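Putative uncharacterized protein (Chromobacterium violaceum, PDB 4RMM) is of unknown function but belongs to the PaaI-like hotdog thioesterases, and so probably hydrolyses acyl-CoA thioesters. Local coordinates at residues I90-L95 with R139-L144; L123-Q128 with V135-A140. One frame throughout, in Å; residues are numbered along the deposited sequence.

Contact 1: residues I90-L95 with R139-L144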
loop_
_atom_site.group_PDB
_atom_site.type_symbol
_atom_site.label_atom_id
_atom_site.label_comp_id
_atom_site.label_asym_id
_atom_site.label_seq_id
_atom_site.Cartn_x
_atom_site.Cartn_y
_atom_site.Cartn_z
ATOM N N ILE A 90 11.675 4.321 -4.697
ATOM C CA ILE A 90 11.160 3.005 -5.006
ATOM C C ILE A 90 10.939 2.858 -6.497
ATOM O O ILE A 90 10.496 3.798 -7.165
ATOM C CB ILE A 90 9.842 2.735 -4.247
ATOM C CG1 ILE A 90 9.326 1.335 -4.574
ATOM C CG2 ILE A 90 8.813 3.839 -4.571
ATOM C CD1 ILE A 90 8.446 0.749 -3.485
ATOM N N VAL A 91 11.271 1.676 -7.018
ATOM C CA VAL A 91 11.127 1.383 -8.428
ATOM C C VAL A 91 9.911 0.495 -8.619
ATOM O O VAL A 91 9.044 0.778 -9.470
ATOM C CB VAL A 91 12.410 0.710 -8.975
ATOM C CG1 VAL A 91 12.152 0.104 -10.344
ATOM C CG2 VAL A 91 13.516 1.747 -9.068
ATOM N N ASP A 92 9.831 -0.575 -7.830
ATOM C CA ASP A 92 8.695 -1.484 -7.891
ATOM C C ASP A 92 8.447 -2.171 -6.555
ATOM O O ASP A 92 9.290 -2.162 -5.674
ATOM C CB ASP A 92 8.846 -2.530 -9.017
ATOM C CG ASP A 92 10.042 -3.419 -8.840
ATOM O OD1 ASP A 92 10.238 -3.956 -7.730
ATOM O OD2 ASP A 92 10.783 -3.600 -9.824
ATOM N N PHE A 93 7.273 -2.768 -6.426
ATOM C CA PHE A 93 6.854 -3.425 -5.195
ATOM C C PHE A 93 5.843 -4.513 -5.498
ATOM O O PHE A 93 4.843 -4.251 -6.169
ATOM C CB PHE A 93 6.211 -2.388 -4.282
ATOM C CG PHE A 93 5.470 -2.970 -3.131
ATOM C CD1 PHE A 93 6.148 -3.324 -1.940
ATOM C CD2 PHE A 93 4.099 -3.124 -3.191
ATOM C CE1 PHE A 93 5.443 -3.809 -0.845
ATOM C CE2 PHE A 93 3.384 -3.610 -2.090
ATOM C CZ PHE A 93 4.054 -3.952 -0.916
ATOM N N SER A 94 6.092 -5.725 -5.006
ATOM C CA SER A 94 5.168 -6.850 -5.209
ATOM C C SER A 94 4.812 -7.491 -3.865
ATOM O O SER A 94 5.626 -7.542 -2.956
ATOM C CB SER A 94 5.768 -7.895 -6.162
ATOM O OG SER A 94 7.108 -8.189 -5.827
ATOM N N LEU A 95 3.585 -7.977 -3.761
ATOM C CA LEU A 95 3.057 -8.568 -2.546
ATOM C C LEU A 95 2.148 -9.775 -2.812
ATOM O O LEU A 95 1.286 -9.716 -3.689
ATOM C CB LEU A 95 2.256 -7.492 -1.793
ATOM C CG LEU A 95 1.521 -7.779 -0.477
ATOM C CD1 LEU A 95 2.501 -8.150 0.620
ATOM C CD2 LEU A 95 0.768 -6.532 -0.062
ATOM N N ARG A 139 8.279 -7.815 -1.696
ATOM C CA ARG A 139 9.592 -7.526 -2.245
ATOM C C ARG A 139 9.558 -6.145 -2.909
ATOM O O ARG A 139 8.585 -5.781 -3.572
ATOM C CB ARG A 139 10.002 -8.611 -3.249
ATOM C CG ARG A 139 10.097 -9.992 -2.584
ATOM C CD ARG A 139 10.937 -11.000 -3.359
ATOM N NE ARG A 139 10.870 -12.342 -2.768
ATOM C CZ ARG A 139 9.764 -13.080 -2.720
ATOM N NH1 ARG A 139 8.632 -12.610 -3.225
ATOM N NH2 ARG A 139 9.784 -14.290 -2.171
ATOM N N ALA A 140 10.621 -5.381 -2.698
ATOM C CA ALA A 140 10.724 -4.035 -3.237
ATOM C C ALA A 140 12.142 -3.689 -3.691
ATOM O O ALA A 140 13.117 -4.148 -3.100
ATOM C CB ALA A 140 10.261 -3.047 -2.184
ATOM N N HIS A 141 12.240 -2.887 -4.749
ATOM C CA HIS A 141 13.518 -2.444 -5.292
ATOM C C HIS A 141 13.580 -0.945 -5.142
ATOM O O HIS A 141 12.619 -0.244 -5.459
ATOM C CB HIS A 141 13.652 -2.787 -6.781
ATOM C CG HIS A 141 13.726 -4.253 -7.062
ATOM N ND1 HIS A 141 12.890 -4.886 -7.959
ATOM C CD2 HIS A 141 14.534 -5.218 -6.562
ATOM C CE1 HIS A 141 13.179 -6.172 -7.997
ATOM N NE2 HIS A 141 14.176 -6.400 -7.157
ATOM N N PHE A 142 14.713 -0.452 -4.660
ATOM C CA PHE A 142 14.890 0.973 -4.487
ATOM C C PHE A 142 16.136 1.445 -5.191
ATOM O O PHE A 142 17.106 0.703 -5.350
ATOM C CB PHE A 142 14.995 1.348 -3.011
ATOM C CG PHE A 142 13.730 1.137 -2.230
ATOM C CD1 PHE A 142 13.358 -0.141 -1.812
ATOM C CD2 PHE A 142 12.923 2.221 -1.885
ATOM C CE1 PHE A 142 12.207 -0.342 -1.059
ATOM C CE2 PHE A 142 11.762 2.039 -1.130
ATOM C CZ PHE A 142 11.405 0.751 -0.716
ATOM N N LEU A 143 16.101 2.700 -5.609
ATOM C CA LEU A 143 17.232 3.304 -6.279
ATOM C C LEU A 143 17.845 4.248 -5.257
ATOM O O LEU A 143 17.155 5.088 -4.694
ATOM C CB LEU A 143 16.754 4.080 -7.502
ATOM C CG LEU A 143 17.879 4.655 -8.347
ATOM C CD1 LEU A 143 18.594 3.527 -9.073
ATOM C CD2 LEU A 143 17.303 5.658 -9.326
ATOM N N LEU A 144 19.139 4.115 -5.015
ATOM C CA LEU A 144 19.794 4.955 -4.029
ATOM C C LEU A 144 20.805 5.911 -4.599
ATOM O O LEU A 144 21.293 5.736 -5.706
ATOM C CB LEU A 144 20.504 4.081 -3.012
ATOM C CG LEU A 144 19.653 2.941 -2.476
ATOM C CD1 LEU A 144 20.564 1.835 -2.013
ATOM C CD2 LEU A 144 18.757 3.446 -1.366
#
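I90 lies across one face of the F142 ring, its CG1 above the plane and offset toward the rim, while I90 CB comes within 3.7 Å of F142 CE2. With CG1 anti to the backbone N (chi1 -179°), the ethyl arm of I90 runs on past the ring toward A140. On the same face of the sheet, the CB of A140 sits at the edge of the F93 ring, 4.1 Å from F93 CD1. This apolar row faces helix 67-80, where E71 touches I90 and F93 and L78 touches F142.

The face bearing D92, H141, S94 and R139 is polar. D92 and H141 meet there in a His-carboxylate hydrogen bond: H141 ND1 donates to D92 OD2 at 3.1 Å, nearly straight (173°), and D92 OD2 accepts through its syn lone pair and lies in the plane of the H141 ring. A shorter but strongly bent and weak bond joins H141 ND1 to D92 OD1 at 2.8 Å. Carboxylate and imidazole planes are turned 73° apart, and H121 packs edge-to-face with the imidazole.

Between the two faces the antiparallel backbones are tied by V91 N to H141 O at 2.8 Å and by a reciprocal pair between S94 and R139, with S94 N to R139 O at 2.9 Å. D92 to L95 also pair antiparallel with a strand of the second subunit, so the sheet runs on across the interface, and F93 packs on F93 of that chain.

The chemistry thus divides with the faces: I90, F93, A140 and F142 pack hydrocarbon under the helix, while across the sheet the D92 carboxylate accepts a hydrogen bond from H141 ND1, which probably limits the rotation of the ring and may favour a charged imidazole.

Contact 2: residues L123-Q128 with V135-A140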
loop_
_atom_site.group_PDB
_atom_site.type_symbol
_atom_site.label_atom_id
_atom_site.label_comp_id
_atom_site.label_asym_id
_atom_site.label_seq_id
_atom_site.Cartn_x
_atom_site.Cartn_y
_atom_site.Cartn_z
ATOM N N LEU A 123 13.313 -7.567 1.062
ATOM C CA LEU A 123 12.324 -8.637 1.233
ATOM C C LEU A 123 11.651 -8.377 2.573
ATOM O O LEU A 123 12.318 -8.144 3.581
ATOM C CB LEU A 123 12.987 -10.017 1.229
ATOM C CG LEU A 123 12.221 -11.240 1.784
ATOM C CD1 LEU A 123 11.131 -11.716 0.820
ATOM C CD2 LEU A 123 13.223 -12.370 2.030
ATOM N N ILE A 124 10.325 -8.376 2.566
ATOM C CA ILE A 124 9.521 -8.135 3.751
ATOM C C ILE A 124 8.653 -9.366 3.990
ATOM O O ILE A 124 7.996 -9.869 3.076
ATOM C CB ILE A 124 8.575 -6.929 3.565
ATOM C CG1 ILE A 124 9.339 -5.746 2.966
ATOM C CG2 ILE A 124 7.955 -6.519 4.908
ATOM C CD1 ILE A 124 9.476 -5.816 1.457
ATOM N N GLU A 125 8.663 -9.852 5.221
ATOM C CA GLU A 125 7.847 -11.000 5.590
ATOM C C GLU A 125 6.915 -10.564 6.699
ATOM O O GLU A 125 7.323 -9.901 7.646
ATOM C CB GLU A 125 8.726 -12.129 6.102
ATOM C CG GLU A 125 9.704 -12.641 5.087
ATOM C CD GLU A 125 10.852 -13.364 5.743
ATOM O OE1 GLU A 125 10.664 -14.523 6.163
ATOM O OE2 GLU A 125 11.939 -12.757 5.853
ATOM N N ALA A 126 5.655 -10.934 6.572
ATOM C CA ALA A 126 4.684 -10.584 7.587
ATOM C C ALA A 126 4.124 -11.894 8.105
ATOM O O ALA A 126 3.651 -12.732 7.341
ATOM C CB ALA A 126 3.585 -9.717 7.001
ATOM N N TRP A 127 4.209 -12.090 9.410
ATOM C CA TRP A 127 3.708 -13.320 9.996
ATOM C C TRP A 127 3.107 -13.017 11.346
ATOM O O TRP A 127 3.067 -11.867 11.784
ATOM C CB TRP A 127 4.839 -14.344 10.127
ATOM C CG TRP A 127 5.858 -14.035 11.190
ATOM C CD1 TRP A 127 5.987 -14.658 12.404
ATOM C CD2 TRP A 127 6.876 -13.020 11.151
ATOM N NE1 TRP A 127 7.015 -14.093 13.120
ATOM C CE2 TRP A 127 7.580 -13.089 12.379
ATOM C CE3 TRP A 127 7.261 -12.060 10.203
ATOM C CZ2 TRP A 127 8.648 -12.232 12.683
ATOM C CZ3 TRP A 127 8.325 -11.206 10.506
ATOM C CH2 TRP A 127 9.005 -11.301 11.740
ATOM N N GLN A 128 2.613 -14.054 11.999
ATOM C CA GLN A 128 2.016 -13.877 13.301
ATOM C C GLN A 128 2.532 -14.943 14.250
ATOM O O GLN A 128 3.398 -14.683 15.078
ATOM C CB GLN A 128 0.493 -13.940 13.185
ATOM C CG GLN A 128 -0.066 -12.878 12.263
ATOM C CD GLN A 128 -1.575 -12.867 12.212
ATOM O OE1 GLN A 128 -2.199 -13.805 11.704
ATOM N NE2 GLN A 128 -2.177 -11.804 12.735
ATOM N N VAL A 135 1.847 -14.589 6.708
ATOM C CA VAL A 135 0.547 -14.130 6.263
ATOM C C VAL A 135 0.718 -13.537 4.854
ATOM O O VAL A 135 -0.148 -13.678 3.991
ATOM C CB VAL A 135 -0.000 -13.064 7.226
ATOM C CG1 VAL A 135 -1.103 -12.277 6.567
ATOM C CG2 VAL A 135 -0.527 -13.750 8.489
ATOM N N ALA A 136 1.869 -12.910 4.637
ATOM C CA ALA A 136 2.203 -12.288 3.361
ATOM C C ALA A 136 3.708 -12.033 3.245
ATOM O O ALA A 136 4.403 -11.828 4.247
ATOM C CB ALA A 136 1.443 -10.971 3.215
ATOM N N VAL A 137 4.219 -12.088 2.024
ATOM C CA VAL A 137 5.634 -11.798 1.783
ATOM C C VAL A 137 5.693 -10.754 0.664
ATOM O O VAL A 137 4.979 -10.855 -0.335
ATOM C CB VAL A 137 6.431 -13.057 1.358
ATOM C CG1 VAL A 137 6.416 -14.112 2.501
ATOM C CG2 VAL A 137 5.837 -13.635 0.096
ATOM N N ALA A 138 6.527 -9.736 0.839
ATOM C CA ALA A 138 6.647 -8.707 -0.184
ATOM C C ALA A 138 8.088 -8.551 -0.610
ATOM O O ALA A 138 9.000 -9.088 0.027
ATOM C CB ALA A 138 6.118 -7.378 0.332
ATOM N N ARG A 139 8.279 -7.815 -1.696
ATOM C CA ARG A 139 9.592 -7.526 -2.245
ATOM C C ARG A 139 9.558 -6.145 -2.909
ATOM O O ARG A 139 8.585 -5.781 -3.572
ATOM C CB ARG A 139 10.002 -8.611 -3.249
ATOM C CG ARG A 139 10.097 -9.992 -2.584
ATOM C CD ARG A 139 10.937 -11.000 -3.359
ATOM N NE ARG A 139 10.870 -12.342 -2.768
ATOM C CZ ARG A 139 9.764 -13.080 -2.720
ATOM N NH1 ARG A 139 8.632 -12.610 -3.225
ATOM N NH2 ARG A 139 9.784 -14.290 -2.171
ATOM N N ALA A 140 10.621 -5.381 -2.698
ATOM C CA ALA A 140 10.724 -4.035 -3.237
ATOM C C ALA A 140 12.142 -3.689 -3.691
ATOM O O ALA A 140 13.117 -4.148 -3.100
ATOM C CB ALA A 140 10.261 -3.047 -2.184
#
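A beta hairpin with a classic bulge at the end next to its connecting loop joins strands 119-127 and 136-143, and the bulge is where V135 and A136 both face A126. The carbonyl oxygen of A126 accepts from two successive amides, V135 N at 2.7 Å and A136 N at 3.2 Å, the first bond being the more bent (139° against 168°). In return A126 N donates to A136 O at 2.8 Å.

Farther along, I124 and A138 form a hydrogen-bonded pair, with A138 N to I124 O at 2.7 Å. The reverse bond, from I124 N, is straight at the hydrogen but reaches A138 O from above the carbonyl plane.

Side chains alternate between the faces. With I124 CG1 anti to the carbonyl carbon (chi1 -47°), the arm carrying CD1 reaches over the A138 backbone and brings I124 CD1 within 3.9 Å of A138 CB. M70 of helix 67-80 touches I124, A126 and A138, so small residues and one branched chain make the surface beneath the helix.

On the other face L123 and R139 run side by side in the same direction. L123 CD1 lies over one face of the guanidinium, 3.7 Å from R139 NE, giving that face an apolar neighbour. E125 forms a salt bridge with R131 in the connecting loop, and W127 meets the same arginine through a cation-pi contact. Beyond the bulge, Q128 OE1 lies 3.6 Å from V135 CG2 while accepting a hydrogen bond from R102 N.

Long antiparallel strands wrapped round a central helix in this way are characteristic of the hotdog fold.

Overall arrangement
From the N terminus, the chain lays down strands 33-35 and 43-46 of the sheet and passes through helix 67-80 before strand 89-97, the first partner in contact 1. Strands 106-115 and 119-127 follow, then a short connection, and only then strand 136-143. Contact 2 closes that short hairpin loop; contact 1 closes a much longer one, with 43 residues between its segments, inside which 123-128 lies. Both end on strand 136-143 and share R139 and A140, so this strand joins the hairpin on one side to 89-97 on the other. F93 and L95 of contact 1 pack on A138 of contact 2, and strand 89-97 carries the sheet into the second subunit.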